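Local structure of CG4930 (Drosophila melanogaster, 3ISM) at residues 91-96 and 132-137; 125-130 and 159-164; 152-157 and 165-170. The protein inhibits the nuclease EndoG by forming a complex with it, and probably acts as a ribonuclease inhibitor. The protein carries 1 engineered substitution. All blocks are in the same frame, centred on the assembly; numbering follows the deposited sequence. Where two conformers were deposited one is given.

Contact 1. Residues 91-96 and 132-137; sequences LLEEYR and VKKQLG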
ATOM      1  N   LEU C  91       3.571 -38.137 -15.904  1.00 29.80           N
ATOM      2  CA  LEU C  91       4.801 -37.622 -15.276  1.00 29.48           C
ATOM      3  C   LEU C  91       5.414 -36.493 -16.116  1.00 29.04           C
ATOM      4  O   LEU C  91       5.809 -35.461 -15.566  1.00 29.03           O
ATOM      5  CB  LEU C  91       5.835 -38.739 -15.014  1.00 29.38           C
ATOM      6  CG  LEU C  91       7.177 -38.330 -14.350  1.00 29.65           C
ATOM      7  CD1 LEU C  91       6.953 -37.604 -13.046  1.00 25.24           C
ATOM      8  CD2 LEU C  91       8.080 -39.536 -14.119  1.00 28.89           C
ATOM      9  N   LEU C  92       5.456 -36.668 -17.435  1.00 28.26           N
ATOM     10  CA  LEU C  92       6.017 -35.640 -18.311  1.00 28.56           C
ATOM     11  C   LEU C  92       5.272 -34.313 -18.172  1.00 28.96           C
ATOM     12  O   LEU C  92       5.892 -33.258 -18.047  1.00 28.59           O
ATOM     13  CB  LEU C  92       6.025 -36.097 -19.773  1.00 28.80           C
ATOM     14  CG  LEU C  92       6.695 -35.204 -20.826  1.00 29.70           C
ATOM     15  CD1 LEU C  92       8.134 -34.966 -20.462  1.00 27.64           C
ATOM     16  CD2 LEU C  92       6.605 -35.873 -22.195  1.00 28.72           C
ATOM     17  N   GLU C  93       3.946 -34.383 -18.194  1.00 29.01           N
ATOM     18  CA  GLU C  93       3.100 -33.215 -18.019  1.00 30.53           C
ATOM     19  C   GLU C  93       3.331 -32.495 -16.679  1.00 29.95           C
ATOM     20  O   GLU C  93       3.531 -31.288 -16.647  1.00 29.98           O
ATOM     21  CB  GLU C  93       1.635 -33.631 -18.139  1.00 30.60           C
ATOM     22  CG  GLU C  93       0.703 -32.470 -18.270  1.00 34.82           C
ATOM     23  CD  GLU C  93      -0.486 -32.776 -19.178  1.00 40.54           C
ATOM     24  OE1 GLU C  93      -0.875 -33.973 -19.329  1.00 40.18           O
ATOM     25  OE2 GLU C  93      -1.021 -31.800 -19.743  1.00 43.08           O
ATOM     26  N   GLU C  94       3.290 -33.243 -15.579  1.00 30.03           N
ATOM     27  CA  GLU C  94       3.576 -32.682 -14.254  1.00 29.96           C
ATOM     28  C   GLU C  94       4.986 -32.101 -14.181  1.00 29.13           C
ATOM     29  O   GLU C  94       5.180 -30.966 -13.719  1.00 28.72           O
ATOM     30  CB  GLU C  94       3.399 -33.748 -13.171  1.00 30.49           C
ATOM     31  CG  GLU C  94       3.544 -33.239 -11.737  1.00 32.75           C
ATOM     32  CD  GLU C  94       2.367 -32.405 -11.266  1.00 35.87           C
ATOM     33  OE1 GLU C  94       1.241 -32.608 -11.762  1.00 37.26           O
ATOM     34  OE2 GLU C  94       2.567 -31.553 -10.379  1.00 37.30           O
ATOM     35  N   TYR C  95       5.966 -32.867 -14.653  1.00 28.70           N
ATOM     36  CA  TYR C  95       7.351 -32.393 -14.623  1.00 28.05           C
ATOM     37  C   TYR C  95       7.538 -31.095 -15.441  1.00 28.21           C
ATOM     38  O   TYR C  95       8.113 -30.119 -14.926  1.00 27.73           O
ATOM     39  CB  TYR C  95       8.350 -33.489 -14.993  1.00 27.15           C
ATOM     40  CG  TYR C  95       9.694 -32.963 -15.436  1.00 27.28           C
ATOM     41  CD1 TYR C  95      10.396 -32.044 -14.662  1.00 27.03           C
ATOM     42  CD2 TYR C  95      10.264 -33.379 -16.634  1.00 25.49           C
ATOM     43  CE1 TYR C  95      11.615 -31.541 -15.088  1.00 27.06           C
ATOM     44  CE2 TYR C  95      11.489 -32.891 -17.047  1.00 24.19           C
ATOM     45  CZ  TYR C  95      12.155 -31.978 -16.268  1.00 25.49           C
ATOM     46  OH  TYR C  95      13.372 -31.490 -16.655  1.00 26.60           O
ATOM     47  N   ARG C  96       7.032 -31.076 -16.677  1.00 28.05           N
ATOM     48  CA  ARG C  96       7.087 -29.874 -17.523  1.00 28.42           C
ATOM     49  C   ARG C  96       6.476 -28.618 -16.857  1.00 28.83           C
ATOM     50  O   ARG C  96       7.003 -27.510 -16.989  1.00 28.49           O
ATOM     51  CB  ARG C  96       6.364 -30.124 -18.851  1.00 28.79           C
ATOM     52  CG  ARG C  96       6.475 -28.961 -19.835  1.00 28.92           C
ATOM     53  CD  ARG C  96       5.793 -29.276 -21.154  1.00 28.56           C
ATOM     54  NE  ARG C  96       6.166 -28.315 -22.193  1.00 29.62           N
ATOM     55  CZ  ARG C  96       5.617 -27.109 -22.323  1.00 30.21           C
ATOM     56  NH1 ARG C  96       4.656 -26.713 -21.490  1.00 30.45           N
ATOM     57  NH2 ARG C  96       6.007 -26.307 -23.294  1.00 28.63           N
ATOM     58  N   VAL C 132       2.829 -33.616 -29.226  1.00 27.43           N
ATOM     59  CA  VAL C 132       2.290 -32.570 -30.083  1.00 27.56           C
ATOM     60  C   VAL C 132       0.968 -32.021 -29.518  1.00 28.54           C
ATOM     61  O   VAL C 132       0.878 -30.824 -29.202  1.00 28.36           O
ATOM     62  CB  VAL C 132       2.105 -33.047 -31.554  1.00 27.55           C
ATOM     63  CG1 VAL C 132       1.324 -32.023 -32.371  1.00 26.27           C
ATOM     64  CG2 VAL C 132       3.458 -33.340 -32.207  1.00 25.75           C
ATOM     65  N   LYS C 133      -0.042 -32.882 -29.370  1.00 29.12           N
ATOM     66  CA  LYS C 133      -1.366 -32.415 -28.952  1.00 30.57           C
ATOM     67  C   LYS C 133      -1.377 -31.739 -27.582  1.00 30.86           C
ATOM     68  O   LYS C 133      -2.030 -30.712 -27.404  1.00 31.26           O
ATOM     69  CB  LYS C 133      -2.403 -33.534 -28.972  1.00 31.14           C
ATOM     70  CG  LYS C 133      -3.828 -32.992 -28.963  1.00 33.21           C
ATOM     71  CD  LYS C 133      -4.866 -34.061 -28.726  1.00 38.02           C
ATOM     72  CE  LYS C 133      -6.256 -33.423 -28.641  1.00 41.36           C
ATOM     73  NZ  LYS C 133      -6.965 -33.882 -27.412  1.00 42.20           N
ATOM     74  N   LYS C 134      -0.648 -32.301 -26.620  1.00 31.08           N
ATOM     75  CA  LYS C 134      -0.613 -31.730 -25.271  1.00 31.36           C
ATOM     76  C   LYS C 134       0.423 -30.610 -25.148  1.00 31.66           C
ATOM     77  O   LYS C 134       0.639 -30.081 -24.056  1.00 31.77           O
ATOM     78  CB  LYS C 134      -0.367 -32.814 -24.222  1.00 31.04           C
ATOM     79  CG  LYS C 134      -1.544 -33.778 -24.018  1.00 31.59           C
ATOM     80  CD  LYS C 134      -1.213 -34.837 -22.949  1.00 31.77           C
ATOM     81  CE  LYS C 134      -2.147 -36.033 -23.034  1.00 32.59           C
ATOM     82  NZ  LYS C 134      -3.557 -35.675 -22.729  1.00 34.51           N
ATOM     83  N   GLN C 135       1.047 -30.261 -26.278  1.00 31.66           N
ATOM     84  CA  GLN C 135       2.074 -29.211 -26.354  1.00 31.99           C
ATOM     85  C   GLN C 135       3.172 -29.380 -25.295  1.00 31.16           C
ATOM     86  O   GLN C 135       3.442 -28.464 -24.505  1.00 31.17           O
ATOM     87  CB  GLN C 135       1.434 -27.817 -26.310  1.00 32.13           C
ATOM     88  CG  GLN C 135       0.371 -27.607 -27.403  1.00 33.10           C
ATOM     89  CD  GLN C 135      -0.224 -26.208 -27.409  1.00 34.07           C
ATOM     90  OE1 GLN C 135       0.499 -25.211 -27.390  1.00 37.19           O
ATOM     91  NE2 GLN C 135      -1.555 -26.130 -27.449  1.00 36.58           N
ATOM     92  N   LEU C 136       3.795 -30.557 -25.276  1.00 29.90           N
ATOM     93  CA  LEU C 136       4.808 -30.856 -24.254  1.00 29.65           C
ATOM     94  C   LEU C 136       6.248 -30.694 -24.730  1.00 29.25           C
ATOM     95  O   LEU C 136       7.173 -31.262 -24.150  1.00 29.26           O
ATOM     96  CB  LEU C 136       4.584 -32.230 -23.601  1.00 29.16           C
ATOM     97  CG  LEU C 136       3.193 -32.432 -22.973  1.00 29.38           C
ATOM     98  CD1 LEU C 136       2.995 -33.867 -22.503  1.00 27.45           C
ATOM     99  CD2 LEU C 136       2.880 -31.425 -21.844  1.00 29.69           C
ATOM    100  N   GLY C 137       6.437 -29.887 -25.765  1.00 29.25           N
ATOM    101  CA  GLY C 137       7.768 -29.549 -26.248  1.00 28.77           C
ATOM    102  C   GLY C 137       8.364 -28.432 -25.407  1.00 28.70           C
ATOM    103  O   GLY C 137       7.946 -28.226 -24.276  1.00 28.63           O
TER
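Arg96 reaches from helix 81-102 to the backbone of Gly137, in a helix-to-loop contact where the chain leaves helix 124-132. The grip is side-on: NE and NH2 of Arg96 both donate to Gly137 O, NE at 2.7 Å and NH2 at 2.9 Å. The acceptor lies in the guanidinium plane, while Gln135 O sits over one face of that group, 3.4 Å from Arg96 CZ. A long chain suits this task, since its extended run from CG to NE carries the guanidinium from the helix to the loop backbone, and Arg96 CD packs 3.7 Å from Leu136 CD2. Leu136 turns its other methyl to Leu92, with 4.1 Å between Leu136 CD1 and Leu92 CD2, an apolar pair fit for the buried side. At the exposed margin Glu93 and Lys134 cross at about a right angle; Glu93 OE1 and Lys134 NZ stay 4.7 Å apart, so any attraction is probably diffuse. Asp143 forms a salt bridge with Arg96 NH2 and would help to balance the buried charge. Gln135, with its positive phi of 50°, ends the preceding helix in a Schellman motif, and the loop that follows it is fastened to a neighbouring helix by arginine-to-carbonyl bonding.

Contact 2. Residues 125-130 and 159-164; sequences DFWRDV and AHAGCT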
ATOM      1  N   ASP C 125       1.990 -42.435 -32.470  1.00 32.27           N
ATOM      2  CA  ASP C 125       0.802 -42.088 -31.686  1.00 32.19           C
ATOM      3  C   ASP C 125       1.203 -41.229 -30.494  1.00 31.75           C
ATOM      4  O   ASP C 125       0.616 -40.172 -30.268  1.00 31.83           O
ATOM      5  CB  ASP C 125       0.029 -43.328 -31.227  1.00 32.49           C
ATOM      6  CG  ASP C 125      -0.685 -44.032 -32.372  1.00 34.11           C
ATOM      7  OD1 ASP C 125      -0.989 -43.381 -33.398  1.00 36.01           O
ATOM      8  OD2 ASP C 125      -0.941 -45.249 -32.247  1.00 36.12           O
ATOM      9  N   PHE C 126       2.220 -41.665 -29.754  1.00 31.21           N
ATOM     10  CA  PHE C 126       2.769 -40.862 -28.646  1.00 30.61           C
ATOM     11  C   PHE C 126       3.256 -39.480 -29.131  1.00 30.12           C
ATOM     12  O   PHE C 126       3.044 -38.480 -28.450  1.00 30.45           O
ATOM     13  CB  PHE C 126       3.890 -41.614 -27.919  1.00 30.24           C
ATOM     14  CG  PHE C 126       4.434 -40.887 -26.709  1.00 30.87           C
ATOM     15  CD1 PHE C 126       3.764 -40.929 -25.491  1.00 29.25           C
ATOM     16  CD2 PHE C 126       5.633 -40.178 -26.783  1.00 30.80           C
ATOM     17  CE1 PHE C 126       4.268 -40.266 -24.373  1.00 30.14           C
ATOM     18  CE2 PHE C 126       6.140 -39.516 -25.665  1.00 30.39           C
ATOM     19  CZ  PHE C 126       5.452 -39.553 -24.465  1.00 29.74           C
ATOM     20  N   TRP C 127       3.885 -39.430 -30.303  1.00 29.50           N
ATOM     21  CA  TRP C 127       4.334 -38.158 -30.870  1.00 29.28           C
ATOM     22  C   TRP C 127       3.128 -37.263 -31.143  1.00 29.33           C
ATOM     23  O   TRP C 127       3.080 -36.152 -30.651  1.00 29.42           O
ATOM     24  CB  TRP C 127       5.194 -38.365 -32.126  1.00 28.65           C
ATOM     25  CG  TRP C 127       5.509 -37.114 -32.926  1.00 27.98           C
ATOM     26  CD1 TRP C 127       5.162 -36.874 -34.226  1.00 28.39           C
ATOM     27  CD2 TRP C 127       6.211 -35.941 -32.480  1.00 28.26           C
ATOM     28  NE1 TRP C 127       5.607 -35.634 -34.623  1.00 27.68           N
ATOM     29  CE2 TRP C 127       6.260 -35.043 -33.573  1.00 27.89           C
ATOM     30  CE3 TRP C 127       6.808 -35.561 -31.267  1.00 28.01           C
ATOM     31  CZ2 TRP C 127       6.879 -33.794 -33.489  1.00 27.66           C
ATOM     32  CZ3 TRP C 127       7.416 -34.315 -31.182  1.00 28.25           C
ATOM     33  CH2 TRP C 127       7.455 -33.450 -32.287  1.00 28.16           C
ATOM     34  N   ARG C 128       2.138 -37.788 -31.859  1.00 29.47           N
ATOM     35  CA  ARG C 128       0.946 -37.030 -32.231  1.00 30.28           C
ATOM     36  C   ARG C 128       0.008 -36.701 -31.067  1.00 29.93           C
ATOM     37  O   ARG C 128      -0.419 -35.553 -30.920  1.00 29.83           O
ATOM     38  CB  ARG C 128       0.172 -37.752 -33.336  1.00 30.11           C
ATOM     39  CG  ARG C 128       0.872 -37.743 -34.686  1.00 31.38           C
ATOM     40  CD  ARG C 128      -0.017 -38.274 -35.803  1.00 32.70           C
ATOM     41  NE  ARG C 128      -0.407 -39.662 -35.550  1.00 37.98           N
ATOM     42  CZ  ARG C 128       0.125 -40.716 -36.161  1.00 39.74           C
ATOM     43  NH1 ARG C 128       1.070 -40.556 -37.087  1.00 40.07           N
ATOM     44  NH2 ARG C 128      -0.298 -41.934 -35.847  1.00 40.50           N
ATOM     45  N   ASP C 129      -0.302 -37.700 -30.242  1.00 29.87           N
ATOM     46  CA  ASP C 129      -1.356 -37.570 -29.226  1.00 29.83           C
ATOM     47  C   ASP C 129      -0.850 -36.947 -27.936  1.00 29.53           C
ATOM     48  O   ASP C 129      -1.600 -36.278 -27.228  1.00 30.20           O
ATOM     49  CB  ASP C 129      -1.988 -38.933 -28.913  1.00 29.88           C
ATOM     50  CG  ASP C 129      -2.578 -39.611 -30.142  1.00 31.08           C
ATOM     51  OD1 ASP C 129      -3.013 -38.896 -31.073  1.00 30.60           O
ATOM     52  OD2 ASP C 129      -2.609 -40.866 -30.172  1.00 32.61           O
ATOM     53  N   VAL C 130       0.416 -37.181 -27.622  1.00 29.19           N
ATOM     54  CA  VAL C 130       0.981 -36.678 -26.387  1.00 29.34           C
ATOM     55  C   VAL C 130       1.884 -35.458 -26.606  1.00 29.39           C
ATOM     56  O   VAL C 130       1.509 -34.345 -26.206  1.00 29.60           O
ATOM     57  CB  VAL C 130       1.688 -37.788 -25.559  1.00 29.28           C
ATOM     58  CG1 VAL C 130       2.236 -37.217 -24.281  1.00 29.57           C
ATOM     59  CG2 VAL C 130       0.703 -38.929 -25.237  1.00 29.85           C
ATOM     60  N   ALA C 159       7.517 -29.757 -36.080  1.00 26.78           N
ATOM     61  CA  ALA C 159       7.384 -29.986 -37.521  1.00 27.31           C
ATOM     62  C   ALA C 159       8.056 -31.269 -37.963  1.00 27.65           C
ATOM     63  O   ALA C 159       9.011 -31.237 -38.738  1.00 27.84           O
ATOM     64  CB  ALA C 159       7.942 -28.807 -38.315  1.00 27.19           C
ATOM     65  N   HIS C 160       7.545 -32.396 -37.481  1.00 28.28           N
ATOM     66  CA  HIS C 160       8.096 -33.700 -37.803  1.00 28.94           C
ATOM     67  C   HIS C 160       6.965 -34.703 -37.911  1.00 28.95           C
ATOM     68  O   HIS C 160       5.978 -34.603 -37.170  1.00 28.57           O
ATOM     69  CB  HIS C 160       9.104 -34.138 -36.728  1.00 29.22           C
ATOM     70  CG  HIS C 160      10.376 -33.349 -36.749  1.00 30.66           C
ATOM     71  ND1 HIS C 160      10.549 -32.202 -36.004  1.00 31.74           N
ATOM     72  CD2 HIS C 160      11.509 -33.500 -37.475  1.00 31.49           C
ATOM     73  CE1 HIS C 160      11.746 -31.695 -36.249  1.00 31.90           C
ATOM     74  NE2 HIS C 160      12.352 -32.467 -37.134  1.00 32.93           N
ATOM     75  N   ALA C 161       7.123 -35.650 -38.839  1.00 28.42           N
ATOM     76  CA  ALA C 161       6.167 -36.749 -39.054  1.00 28.60           C
ATOM     77  C   ALA C 161       4.772 -36.272 -39.478  1.00 28.54           C
ATOM     78  O   ALA C 161       3.753 -36.793 -39.026  1.00 28.68           O
ATOM     79  CB  ALA C 161       6.094 -37.663 -37.815  1.00 28.14           C
ATOM     80  N   GLY C 162       4.740 -35.274 -40.351  1.00 28.76           N
ATOM     81  CA  GLY C 162       3.482 -34.685 -40.800  1.00 29.24           C
ATOM     82  C   GLY C 162       2.758 -33.794 -39.794  1.00 29.34           C
ATOM     83  O   GLY C 162       1.654 -33.340 -40.070  1.00 29.93           O
ATOM     84  N   CYS C 163       3.363 -33.532 -38.639  1.00 29.17           N
ATOM     85  CA  CYS C 163       2.735 -32.673 -37.620  1.00 29.42           C
ATOM     86  C   CYS C 163       3.194 -31.230 -37.687  1.00 29.23           C
ATOM     87  O   CYS C 163       4.230 -30.931 -38.256  1.00 29.25           O
ATOM     88  CB  CYS C 163       3.034 -33.189 -36.216  1.00 29.17           C
ATOM     89  SG  CYS C 163       2.289 -34.769 -35.844  1.00 30.90           S
ATOM     90  N   THR C 164       2.409 -30.338 -37.090  1.00 29.49           N
ATOM     91  CA  THR C 164       2.815 -28.957 -36.884  1.00 29.69           C
ATOM     92  C   THR C 164       2.423 -28.558 -35.455  1.00 29.46           C
ATOM     93  O   THR C 164       1.647 -29.261 -34.796  1.00 29.66           O
ATOM     94  CB  THR C 164       2.180 -27.982 -37.920  1.00 29.60           C
ATOM     95  OG1 THR C 164       0.756 -28.104 -37.888  1.00 31.23           O
ATOM     96  CG2 THR C 164       2.671 -28.257 -39.348  1.00 30.20           C
TER
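Trp127, on helix 124-132, points its indole N-H at the backbone of the loop 159-164, a hydrogen bond that is the polar centre of the contact. NE1 of Trp127 lies 2.8 Å from His160 O, with an N-H...O angle of 156°. The oxygen sits at the ring edge, near the indole plane, but the donor stands above the plane of the His160 carbonyl. From the opposite face of that carbonyl comes Cys163 N, whose bond to His160 O closes the turn at 3.2 Å. One oxygen serves both the turn and the helix, and the buried indole N-H has its acceptor.

Sulfur contacts come second. Cys163 SG is 3.6 Å from Trp127 NE1 and lies oblique to the ring, 49° off the normal of its five-membered part. The same sulfur meets the aliphatic base of Arg128, with 3.5 Å between Cys163 SG and Arg128 CG. Cysteine suits the spot, being small and polarisable enough to fit between an aromatic ring and a methylene chain.

Apolar contacts fill in around the indole: Ala161 CB approaches Trp127 CD1 at 3.8 Å, and His160 CB approaches Trp127 CZ2 at 3.9 Å. The imidazole turns off from the indole, and His160 ND1 is hydrogen-bonded to Phe157 O.

The salt bridge of this contact lies within the helix segment: Arg128 bends at chi3 (-61°), bringing its NH2 back to Asp125 OD1 at 2.9 Å, though the hydrogen bond within it is weak. Arg115 of helix 104-120 also packs against Trp127 and His160. Both central residues of the turn, Ala161 and Gly162, have positive phi, which glycine adopts readily and alanine less so. The whole is a type I' beta turn from His160 to Cys163, held to a helix by an indole-to-carbonyl bond and a cysteine sulfur-aromatic contact.

Contact 3. Residues 152-157 and 165-170; sequences TPPLEF and APFAAS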
ATOM      1  N   THR C 152      12.045 -16.532 -29.651  1.00 28.94           N
ATOM      2  CA  THR C 152      11.631 -17.374 -30.771  1.00 28.78           C
ATOM      3  C   THR C 152      10.765 -18.550 -30.299  1.00 28.67           C
ATOM      4  O   THR C 152      11.205 -19.353 -29.477  1.00 29.03           O
ATOM      5  CB  THR C 152      12.866 -17.891 -31.533  1.00 28.91           C
ATOM      6  OG1 THR C 152      13.591 -16.773 -32.061  1.00 28.93           O
ATOM      7  CG2 THR C 152      12.465 -18.835 -32.681  1.00 29.29           C
ATOM      8  N   PRO C 153       9.513 -18.630 -30.783  1.00 28.32           N
ATOM      9  CA  PRO C 153       8.643 -19.765 -30.429  1.00 28.26           C
ATOM     10  C   PRO C 153       9.183 -21.082 -30.994  1.00 27.59           C
ATOM     11  O   PRO C 153       9.794 -21.068 -32.064  1.00 27.78           O
ATOM     12  CB  PRO C 153       7.306 -19.411 -31.078  1.00 28.29           C
ATOM     13  CG  PRO C 153       7.620 -18.366 -32.115  1.00 28.98           C
ATOM     14  CD  PRO C 153       8.836 -17.643 -31.651  1.00 28.73           C
ATOM     15  N   PRO C 154       8.985 -22.202 -30.270  1.00 27.13           N
ATOM     16  CA  PRO C 154       9.544 -23.505 -30.645  1.00 27.10           C
ATOM     17  C   PRO C 154       8.668 -24.241 -31.661  1.00 27.11           C
ATOM     18  O   PRO C 154       8.249 -25.368 -31.429  1.00 27.07           O
ATOM     19  CB  PRO C 154       9.581 -24.248 -29.316  1.00 26.76           C
ATOM     20  CG  PRO C 154       8.435 -23.691 -28.554  1.00 27.16           C
ATOM     21  CD  PRO C 154       8.212 -22.291 -29.017  1.00 26.92           C
ATOM     22  N   LEU C 155       8.419 -23.586 -32.784  1.00 27.36           N
ATOM     23  CA  LEU C 155       7.543 -24.076 -33.834  1.00 27.97           C
ATOM     24  C   LEU C 155       8.139 -25.285 -34.529  1.00 27.91           C
ATOM     25  O   LEU C 155       7.441 -26.251 -34.858  1.00 28.06           O
ATOM     26  CB  LEU C 155       7.382 -22.971 -34.871  1.00 28.01           C
ATOM     27  CG  LEU C 155       6.205 -23.079 -35.833  1.00 30.65           C
ATOM     28  CD1 LEU C 155       5.003 -22.341 -35.234  1.00 31.55           C
ATOM     29  CD2 LEU C 155       6.587 -22.478 -37.179  1.00 31.70           C
ATOM     30  N   GLU C 156       9.450 -25.212 -34.736  1.00 27.77           N
ATOM     31  CA  GLU C 156      10.247 -26.163 -35.503  0.50 27.63           C
ATOM     32  C   GLU C 156      10.341 -27.526 -34.816  1.00 27.33           C
ATOM     33  O   GLU C 156      10.495 -28.566 -35.464  1.00 27.21           O
ATOM     34  CB  GLU C 156      11.654 -25.569 -35.705  0.50 27.50           C
ATOM     35  CG  GLU C 156      11.687 -24.170 -36.373  0.50 28.21           C
ATOM     36  CD  GLU C 156      11.270 -22.994 -35.459  0.50 28.38           C
ATOM     37  OE1 GLU C 156      11.075 -23.170 -34.233  0.50 27.53           O
ATOM     38  OE2 GLU C 156      11.132 -21.872 -35.982  0.50 29.12           O
ATOM     39  N   PHE C 157      10.286 -27.494 -33.483  1.00 26.73           N
ATOM     40  CA  PHE C 157      10.321 -28.710 -32.677  1.00 26.19           C
ATOM     41  C   PHE C 157       9.242 -29.689 -33.156  1.00 26.56           C
ATOM     42  O   PHE C 157       9.468 -30.894 -33.239  1.00 25.81           O
ATOM     43  CB  PHE C 157      10.102 -28.389 -31.191  1.00 25.62           C
ATOM     44  CG  PHE C 157       9.885 -29.618 -30.314  1.00 25.17           C
ATOM     45  CD1 PHE C 157      10.964 -30.286 -29.748  1.00 23.19           C
ATOM     46  CD2 PHE C 157       8.605 -30.086 -30.049  1.00 24.11           C
ATOM     47  CE1 PHE C 157      10.767 -31.413 -28.951  1.00 21.94           C
ATOM     48  CE2 PHE C 157       8.405 -31.220 -29.269  1.00 23.27           C
ATOM     49  CZ  PHE C 157       9.486 -31.876 -28.713  1.00 22.90           C
ATOM     50  N   ALA C 165       2.991 -27.465 -34.962  1.00 28.83           N
ATOM     51  CA  ALA C 165       2.642 -26.966 -33.639  1.00 28.95           C
ATOM     52  C   ALA C 165       1.154 -26.594 -33.612  1.00 29.31           C
ATOM     53  O   ALA C 165       0.671 -25.956 -34.548  1.00 28.93           O
ATOM     54  CB  ALA C 165       3.500 -25.760 -33.305  1.00 28.65           C
ATOM     55  N   PRO C 166       0.414 -27.022 -32.565  1.00 29.68           N
ATOM     56  CA  PRO C 166      -1.009 -26.656 -32.447  1.00 30.26           C
ATOM     57  C   PRO C 166      -1.212 -25.143 -32.392  1.00 30.75           C
ATOM     58  O   PRO C 166      -2.266 -24.653 -32.797  1.00 30.79           O
ATOM     59  CB  PRO C 166      -1.427 -27.272 -31.111  1.00 30.00           C
ATOM     60  CG  PRO C 166      -0.442 -28.338 -30.868  1.00 29.91           C
ATOM     61  CD  PRO C 166       0.848 -27.863 -31.438  1.00 29.71           C
ATOM     62  N   PHE C 167      -0.194 -24.422 -31.916  1.00 31.08           N
ATOM     63  CA  PHE C 167      -0.225 -22.966 -31.885  1.00 31.38           C
ATOM     64  C   PHE C 167       0.273 -22.277 -33.162  1.00 32.24           C
ATOM     65  O   PHE C 167       0.338 -21.039 -33.215  1.00 32.41           O
ATOM     66  CB  PHE C 167       0.578 -22.452 -30.697  1.00 30.73           C
ATOM     67  CG  PHE C 167       2.017 -22.890 -30.690  1.00 30.23           C
ATOM     68  CD1 PHE C 167       2.440 -23.887 -29.834  1.00 28.95           C
ATOM     69  CD2 PHE C 167       2.953 -22.286 -31.519  1.00 29.36           C
ATOM     70  CE1 PHE C 167       3.769 -24.286 -29.816  1.00 29.29           C
ATOM     71  CE2 PHE C 167       4.284 -22.683 -31.505  1.00 29.06           C
ATOM     72  CZ  PHE C 167       4.693 -23.678 -30.645  1.00 29.03           C
ATOM     73  N   ALA C 168       0.642 -23.054 -34.178  1.00 33.03           N
ATOM     74  CA  ALA C 168       1.215 -22.471 -35.403  1.00 33.76           C
ATOM     75  C   ALA C 168       0.301 -21.427 -36.042  1.00 34.61           C
ATOM     76  O   ALA C 168       0.760 -20.336 -36.394  1.00 34.22           O
ATOM     77  CB  ALA C 168       1.591 -23.548 -36.408  1.00 33.48           C
ATOM     78  N   ALA C 169      -0.985 -21.760 -36.177  1.00 35.98           N
ATOM     79  CA  ALA C 169      -1.962 -20.849 -36.790  1.00 37.36           C
ATOM     80  C   ALA C 169      -2.090 -19.539 -36.023  1.00 38.26           C
ATOM     81  O   ALA C 169      -2.193 -18.478 -36.638  1.00 38.33           O
ATOM     82  CB  ALA C 169      -3.321 -21.522 -36.932  1.00 37.39           C
ATOM     83  N   SER C 170      -2.062 -19.626 -34.687  1.00 39.61           N
ATOM     84  CA  SER C 170      -2.122 -18.452 -33.806  1.00 40.68           C
ATOM     85  C   SER C 170      -0.960 -17.485 -34.016  1.00 41.37           C
ATOM     86  O   SER C 170      -1.163 -16.273 -34.000  1.00 41.88           O
ATOM     87  CB  SER C 170      -2.208 -18.853 -32.321  1.00 41.01           C
ATOM     88  OG  SER C 170      -0.941 -19.233 -31.776  1.00 41.51           O
TER
HETATM   89  O   HOH W   1       5.371 -26.539 -36.497  1.00 27.19           O
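Leu155 and Phe167 make the tight part of this contact, where Leu155 CD1 comes within 3.8 Å of Phe167 CE2. Leu155 CD1 also lies 3.8 Å from Ala168 CB, a closeness the small alanine permits at the start of helix 168-173. Phe167 holds its ring back over its own segment: CG lies between the backbone N and the carbonyl carbon (chi1 58°), and Ala165 CB rests over the centre of one face. The ring's far end reaches the prolines, with CZ of Phe167 4.1 Å from Pro154 CD. Trp140 also meets the Phe167 ring and touches Pro153 and Pro154.

The contact is looser in two places. At one, no direct hydrogen bond joins the backbones; instead a water donates to Leu155 O at 2.7 Å and accepts from Ala165 N at 3.0 Å. At the other, Pro153 CB makes a slack apolar contact 4.5 Å from Phe167 CE2. Ser170 OG donates to Phe167 O and also bonds Arg142. Proline suits the centre of an inverse gamma turn because its ring holds phi near the -84° found at Pro154, and this turn faces a type I beta turn from Ala165 to Ala168 leading into a short helix.

In the fold
From the N terminus, helix 81-102 supplies the first half of contact 1, which closes on 132-137 after the chain has passed through helices 104-120 and 124-132. Contact 2 opens inside that span, on helix 124-132, and closes at 159-164, so contacts 1 and 2 cross. Contact 3 begins after contact 1 has closed; it crosses contact 2, because 159-164 lies within its short loop. The three centres are 13 to 15 Å apart. Gln135 packs on Pro166 and Phe167, Gly137 on Phe157, and Trp127 on the Phe157 carbonyl. Contacts 1 and 2 tie the long loop to helices 81-102 and 124-132, while contact 3 folds the end of that loop back on the start of helix 168-173.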